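Local structure of SVS_variant_AS1 (Streptomyces sp. CWA1, 6TJA) at residues D87-D92 and D124-A129; A265-D270 and S335-S340. The protein probably catalyses, as an engineered ancestral variant of spiroviolene synthase, the metal-dependent cyclisation of geranylgeranyl diphosphate to spiroviolene. All blocks are in the same frame, centred on the assembly; numbering follows the deposited sequence.

Contact 1. Residues D87-D92 and D124-A129; sequences DDHRCD and DRFVPA
Arg90 and Asp124 show how one long side chain can tie a helix end to the start of another helix. The guanidinium sends NH1 to Asp124 OD1 at 2.5 Å, a salt bridge that meets the oxygen on its syn side but tilted from the carboxylate plane. The same OD1 accepts from Phe126 N at 3.2 Å, on the anti side and from the other face, so a single atom caps the incoming helix and binds the arginine. Phe126 completes the tight part of the contact. Its CD2 lies over the centre of the Arg90 guanidinium, 3.5 Å from CZ, with the two planes 85° apart, so the ring's edge faces the flat of the cation. A bend at chi2 (-99°) carries the Arg90 chain past the ring's CE2-CD2 edge, CG 4.0 Å from Phe126 CE2.

Packing is slacker towards His89 and Arg125, which like Arg90 are partly exposed, while Asp124 and Phe126 are buried. Arg125 NH2 stands 4.0 Å above one face of the imidazole, near its rim, while Asp88 OD2 lies over the opposite face. His89 ND1 is 3.7 Å from Phe126 CZ, the rings inclined at 38°, but its hydrogen bond goes to Ala85 O. Arg90 NH2 and Arg125 NH1, both donors, are 3.5 Å neighbours; Asp124 probably offsets part of this like charge, and Arg125 NE is bonded to Met41 O.

By sequence, Asp87, Asp88 and Asp92 match the aspartate-rich motif of class I terpene synthases, through which these enzymes bind magnesium, in relatives chiefly by the first aspartate; Asp87 points away from 124-129. The contact joins the motif-bearing end of helix 70-91 to the start of helix 126-140, with Leu106 of helix 100-115 against Arg90 and Asp124, and Glu47 of helix 45-52 against His89.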
loop_
_atom_site.group_PDB
_atom_site.type_symbol
_atom_site.label_atom_id
_atom_site.label_comp_id
_atom_site.label_asym_id
_atom_site.label_seq_id
_atom_site.Cartn_x
_atom_site.Cartn_y
_atom_site.Cartn_z
ATOM N N ASP A 87 4.686 -15.478 7.540
ATOM C CA ASP A 87 5.600 -15.777 6.419
ATOM C C ASP A 87 5.716 -17.300 6.288
ATOM O O ASP A 87 5.497 -17.803 5.181
ATOM C CB ASP A 87 6.976 -15.128 6.578
ATOM C CG ASP A 87 7.844 -15.363 5.355
ATOM O OD1 ASP A 87 7.412 -14.974 4.247
ATOM O OD2 ASP A 87 8.918 -15.975 5.503
ATOM N N ASP A 88 5.994 -18.014 7.386
ATOM C CA ASP A 88 6.386 -19.453 7.355
ATOM C C ASP A 88 5.177 -20.377 7.084
ATOM O O ASP A 88 5.402 -21.413 6.456
ATOM C CB ASP A 88 7.133 -19.841 8.633
ATOM C CG ASP A 88 7.499 -21.312 8.727
ATOM O OD1 ASP A 88 8.532 -21.719 8.143
ATOM O OD2 ASP A 88 6.756 -22.019 9.410
ATOM N N HIS A 89 3.976 -20.012 7.489
ATOM C CA HIS A 89 2.807 -20.829 7.269
ATOM C C HIS A 89 1.929 -20.445 6.083
ATOM O O HIS A 89 1.171 -21.246 5.637
ATOM C CB HIS A 89 1.910 -20.826 8.494
ATOM C CG HIS A 89 2.489 -21.514 9.671
ATOM N ND1 HIS A 89 2.994 -20.832 10.752
ATOM C CD2 HIS A 89 2.641 -22.825 9.951
ATOM C CE1 HIS A 89 3.450 -21.691 11.639
ATOM N NE2 HIS A 89 3.245 -22.907 11.178
ATOM N N ARG A 90 2.013 -19.227 5.584
ATOM C CA ARG A 90 1.127 -18.809 4.514
ATOM C C ARG A 90 1.754 -18.211 3.306
ATOM O O ARG A 90 1.126 -18.072 2.315
ATOM C CB ARG A 90 0.173 -17.737 5.021
ATOM C CG ARG A 90 -0.649 -18.118 6.203
ATOM C CD ARG A 90 -2.035 -18.548 5.802
ATOM N NE ARG A 90 -2.600 -19.399 6.812
ATOM C CZ ARG A 90 -3.641 -19.090 7.556
ATOM N NH1 ARG A 90 -4.269 -17.936 7.412
ATOM N NH2 ARG A 90 -4.043 -19.944 8.460
ATOM N N CYS A 91 3.000 -17.855 3.403
ATOM C CA CYS A 91 3.711 -17.126 2.329
ATOM C C CYS A 91 4.736 -18.066 1.710
ATOM O O CYS A 91 4.717 -18.216 0.498
ATOM C CB CYS A 91 4.342 -15.834 2.854
ATOM S SG CYS A 91 3.133 -14.650 3.530
ATOM N N ASP A 92 5.569 -18.704 2.530
ATOM C CA ASP A 92 6.812 -19.396 2.079
ATOM C C ASP A 92 6.584 -20.911 1.877
ATOM O O ASP A 92 7.308 -21.467 1.054
ATOM C CB ASP A 92 7.975 -19.082 3.034
ATOM C CG ASP A 92 9.346 -19.275 2.413
ATOM O OD1 ASP A 92 9.563 -18.743 1.293
ATOM O OD2 ASP A 92 10.182 -19.969 3.043
ATOM N N ASP A 124 -9.573 -17.846 9.858
ATOM C CA ASP A 124 -8.164 -17.577 9.812
ATOM C C ASP A 124 -7.571 -17.278 11.164
ATOM O O ASP A 124 -7.891 -16.290 11.755
ATOM C CB ASP A 124 -8.045 -16.388 8.970
ATOM C CG ASP A 124 -6.805 -16.319 8.360
ATOM O OD1 ASP A 124 -5.819 -16.691 8.998
ATOM O OD2 ASP A 124 -6.716 -16.043 7.179
ATOM N N ARG A 125 -6.640 -18.091 11.619
ATOM C CA ARG A 125 -6.146 -17.916 13.011
ATOM C C ARG A 125 -5.108 -16.778 13.071
ATOM O O ARG A 125 -4.846 -16.268 14.191
ATOM C CB ARG A 125 -5.589 -19.246 13.521
ATOM C CG ARG A 125 -4.406 -19.783 12.727
ATOM C CD ARG A 125 -3.863 -21.041 13.378
ATOM N NE ARG A 125 -2.546 -21.424 12.879
ATOM C CZ ARG A 125 -2.318 -22.041 11.722
ATOM N NH1 ARG A 125 -3.316 -22.334 10.902
ATOM N NH2 ARG A 125 -1.077 -22.344 11.386
ATOM N N PHE A 126 -4.535 -16.372 11.928
ATOM C CA PHE A 126 -3.578 -15.241 11.881
ATOM C C PHE A 126 -4.327 -13.923 12.100
ATOM O O PHE A 126 -3.700 -12.992 12.601
ATOM C CB PHE A 126 -2.744 -15.282 10.602
ATOM C CG PHE A 126 -1.654 -16.307 10.710
ATOM C CD1 PHE A 126 -0.530 -16.062 11.489
ATOM C CD2 PHE A 126 -1.767 -17.537 10.072
ATOM C CE1 PHE A 126 0.451 -17.039 11.653
ATOM C CE2 PHE A 126 -0.780 -18.508 10.224
ATOM C CZ PHE A 126 0.320 -18.264 11.023
ATOM N N VAL A 127 -5.624 -13.852 11.767
ATOM C CA VAL A 127 -6.331 -12.540 11.672
ATOM C C VAL A 127 -6.588 -11.976 13.070
ATOM O O VAL A 127 -6.214 -10.831 13.303
ATOM C CB VAL A 127 -7.580 -12.590 10.776
ATOM C CG1 VAL A 127 -8.597 -11.511 11.119
ATOM C CG2 VAL A 127 -7.172 -12.515 9.316
ATOM N N PRO A 128 -7.204 -12.700 14.036
ATOM C CA PRO A 128 -7.466 -12.130 15.361
ATOM C C PRO A 128 -6.178 -11.651 16.057
ATOM O O PRO A 128 -6.182 -10.568 16.606
ATOM C CB PRO A 128 -8.144 -13.269 16.163
ATOM C CG PRO A 128 -8.700 -14.189 15.070
ATOM C CD PRO A 128 -7.721 -14.075 13.917
ATOM N N ALA A 129 -5.096 -12.420 15.953
ATOM C CA ALA A 129 -3.750 -12.036 16.442
ATOM C C ALA A 129 -3.315 -10.668 15.867
ATOM O O ALA A 129 -2.889 -9.786 16.670
ATOM C CB ALA A 129 -2.771 -13.135 16.105
#

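Contact 2. Residues A265-D270 and S335-S340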
loop_
_atom_site.group_PDB
_atom_site.type_symbol
_atom_site.label_atom_id
_atom_site.label_comp_id
_atom_site.label_asym_id
_atom_site.label_seq_id
_atom_site.Cartn_x
_atom_site.Cartn_y
_atom_site.Cartn_z
ATOM N N ALA A 265 27.322 -10.709 -4.665
ATOM C CA ALA A 265 26.222 -10.281 -3.773
ATOM C C ALA A 265 26.781 -9.393 -2.657
ATOM O O ALA A 265 26.125 -8.377 -2.327
ATOM C CB ALA A 265 25.471 -11.464 -3.219
ATOM N N THR A 266 27.926 -9.765 -2.074
ATOM C CA THR A 266 28.519 -9.032 -0.932
ATOM C C THR A 266 28.913 -7.645 -1.440
ATOM O O THR A 266 28.700 -6.633 -0.696
ATOM C CB THR A 266 29.672 -9.830 -0.306
ATOM O OG1 THR A 266 29.030 -11.029 0.115
ATOM C CG2 THR A 266 30.359 -9.116 0.848
ATOM N N LYS A 267 29.428 -7.610 -2.653
ATOM C CA LYS A 267 29.832 -6.399 -3.293
ATOM C C LYS A 267 28.690 -5.414 -3.465
ATOM O O LYS A 267 28.768 -4.317 -3.037
ATOM C CB LYS A 267 30.500 -6.690 -4.609
ATOM C CG LYS A 267 31.965 -6.979 -4.494
ATOM C CD LYS A 267 32.564 -7.196 -5.855
ATOM C CE LYS A 267 33.656 -8.214 -5.819
ATOM N NZ LYS A 267 34.860 -7.691 -6.475
ATOM N N LEU A 268 27.618 -5.839 -4.078
ATOM C CA LEU A 268 26.529 -4.945 -4.279
ATOM C C LEU A 268 25.819 -4.507 -2.985
ATOM O O LEU A 268 25.391 -3.415 -2.890
ATOM C CB LEU A 268 25.602 -5.434 -5.373
ATOM C CG LEU A 268 24.847 -6.705 -5.166
ATOM C CD1 LEU A 268 23.666 -6.454 -4.276
ATOM C CD2 LEU A 268 24.434 -7.266 -6.495
ATOM N N ARG A 269 25.773 -5.372 -2.000
ATOM C CA ARG A 269 25.132 -5.114 -0.679
ATOM C C ARG A 269 25.967 -4.050 0.034
ATOM O O ARG A 269 25.399 -3.067 0.547
ATOM C CB ARG A 269 24.988 -6.441 0.087
ATOM C CG ARG A 269 24.475 -6.336 1.518
ATOM C CD ARG A 269 25.625 -6.070 2.452
ATOM N NE ARG A 269 25.265 -6.045 3.866
ATOM C CZ ARG A 269 26.002 -5.468 4.801
ATOM N NH1 ARG A 269 27.131 -4.859 4.477
ATOM N NH2 ARG A 269 25.605 -5.490 6.059
ATOM N N ASP A 270 27.286 -4.215 -0.007
ATOM C CA ASP A 270 28.251 -3.276 0.601
ATOM C C ASP A 270 28.163 -1.913 -0.108
ATOM O O ASP A 270 28.196 -0.884 0.570
ATOM C CB ASP A 270 29.651 -3.874 0.561
ATOM C CG ASP A 270 29.916 -4.970 1.581
ATOM O OD1 ASP A 270 29.017 -5.292 2.385
ATOM O OD2 ASP A 270 31.021 -5.510 1.533
ATOM N N SER A 335 36.379 -3.396 6.343
ATOM C CA SER A 335 36.241 -2.623 5.076
ATOM C C SER A 335 35.106 -3.193 4.236
ATOM O O SER A 335 34.833 -4.393 4.303
ATOM C CB SER A 335 37.520 -2.660 4.272
ATOM O OG SER A 335 38.656 -2.454 5.095
ATOM N N PRO A 336 34.453 -2.368 3.379
ATOM C CA PRO A 336 33.517 -2.876 2.371
ATOM C C PRO A 336 34.267 -3.623 1.251
ATOM O O PRO A 336 35.399 -3.339 1.024
ATOM C CB PRO A 336 32.833 -1.597 1.846
ATOM C CG PRO A 336 33.899 -0.542 2.008
ATOM C CD PRO A 336 34.598 -0.902 3.305
ATOM N N SER A 337 33.615 -4.572 0.594
ATOM C CA SER A 337 34.207 -5.406 -0.481
ATOM C C SER A 337 34.175 -4.631 -1.808
ATOM O O SER A 337 34.810 -5.047 -2.761
ATOM C CB SER A 337 33.475 -6.704 -0.571
ATOM O OG SER A 337 32.082 -6.471 -0.752
ATOM N N ASP A 338 33.455 -3.517 -1.850
ATOM C CA ASP A 338 33.320 -2.680 -3.061
ATOM C C ASP A 338 33.031 -1.264 -2.572
ATOM O O ASP A 338 32.122 -1.129 -1.735
ATOM C CB ASP A 338 32.228 -3.256 -3.976
ATOM C CG ASP A 338 31.941 -2.441 -5.228
ATOM O OD1 ASP A 338 32.815 -1.664 -5.622
ATOM O OD2 ASP A 338 30.836 -2.582 -5.790
ATOM N N SER A 339 33.729 -0.280 -3.089
ATOM C CA SER A 339 33.563 1.074 -2.653
ATOM C C SER A 339 33.029 2.019 -3.680
ATOM O O SER A 339 33.050 3.181 -3.457
ATOM C CB SER A 339 34.899 1.610 -2.190
ATOM O OG SER A 339 35.103 1.301 -0.853
ATOM N N SER A 340 32.546 1.535 -4.801
ATOM C CA SER A 340 32.020 2.430 -5.806
ATOM C C SER A 340 30.889 3.260 -5.290
ATOM O O SER A 340 30.016 2.768 -4.662
ATOM C CB SER A 340 31.547 1.676 -7.008
ATOM O OG SER A 340 32.530 0.786 -7.399
HETATM O O HOH W 1 32.850 -7.040 3.328
#
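Asp270 and Ser337 illustrate how one buried carboxylate can fasten an irregular tail to a helix. Among the hydrogen bonds, Asp270 OD2 receives two donors from the same residue: Ser337 N at 2.9 Å, on the anti side and nearly straight (164°), and Ser337 OG at 2.7 Å, from above the carboxylate plane. The serine hydroxyl reaches the oxygen because chi1 (55°) sets OG between its backbone N and carbonyl carbon. A water donates to OD2 at 3.0 Å and, weakly, to Ser335 O. Within the tail, Asp338 OD1 accepts from Ser340 OG at 3.0 Å.

Among the ion pairs, Arg269 NH1 bonds to the other oxygen, Asp270 OD1, at 2.8 Å, while its NE pairs with Asp227 of helix 211-231. With each oxygen engaged, the carboxylate is held against rotation and is likely to stay ionised. Replacing Asp270 by an alanine would probably leave Ser337 N and OG without their shared acceptor and Arg269 NH1 without this carboxylate, so that the tail around Ser337 is held less firmly. Asp338 OD2 forms a salt bridge with Arg271, the residue after Asp270.

Among van der Waals contacts, Thr266 CG2 touches Ser337 OG at 3.5 Å, the Lys267 side chain crosses that of Asp338 at about a right angle, CG 3.8 Å from CB, and Pro336 CB rests 4.1 Å from Asp270 CB.

Side chains thus dock the C-terminal tail on the outer surface of helix 258-283, beside the N-terminal segment at Tyr14, which touches Asp270 and Pro336, at the periphery of the all-helical class I terpene synthase fold.

Contacts 1 and 2 lie on opposite sides of the chain's centre and follow each other in series along the sequence; their centres lie about 17 Å and 20 Å from the centre of the chain. The two contact centres are 35 Å apart and the nearest atoms about 18 Å, so neither touches the other. Contact 1 holds the helix end bearing the aspartate-rich motif. Contact 2 carries neither metal-binding motif itself, but Arg269 ties it to Asp227, which directly precedes, by sequence, the probable NSE triad, beginning in the last turn of helix 211-231. Each contact therefore adjoins a helix associated with one half of the presumed metal site, through separate sets of bonds.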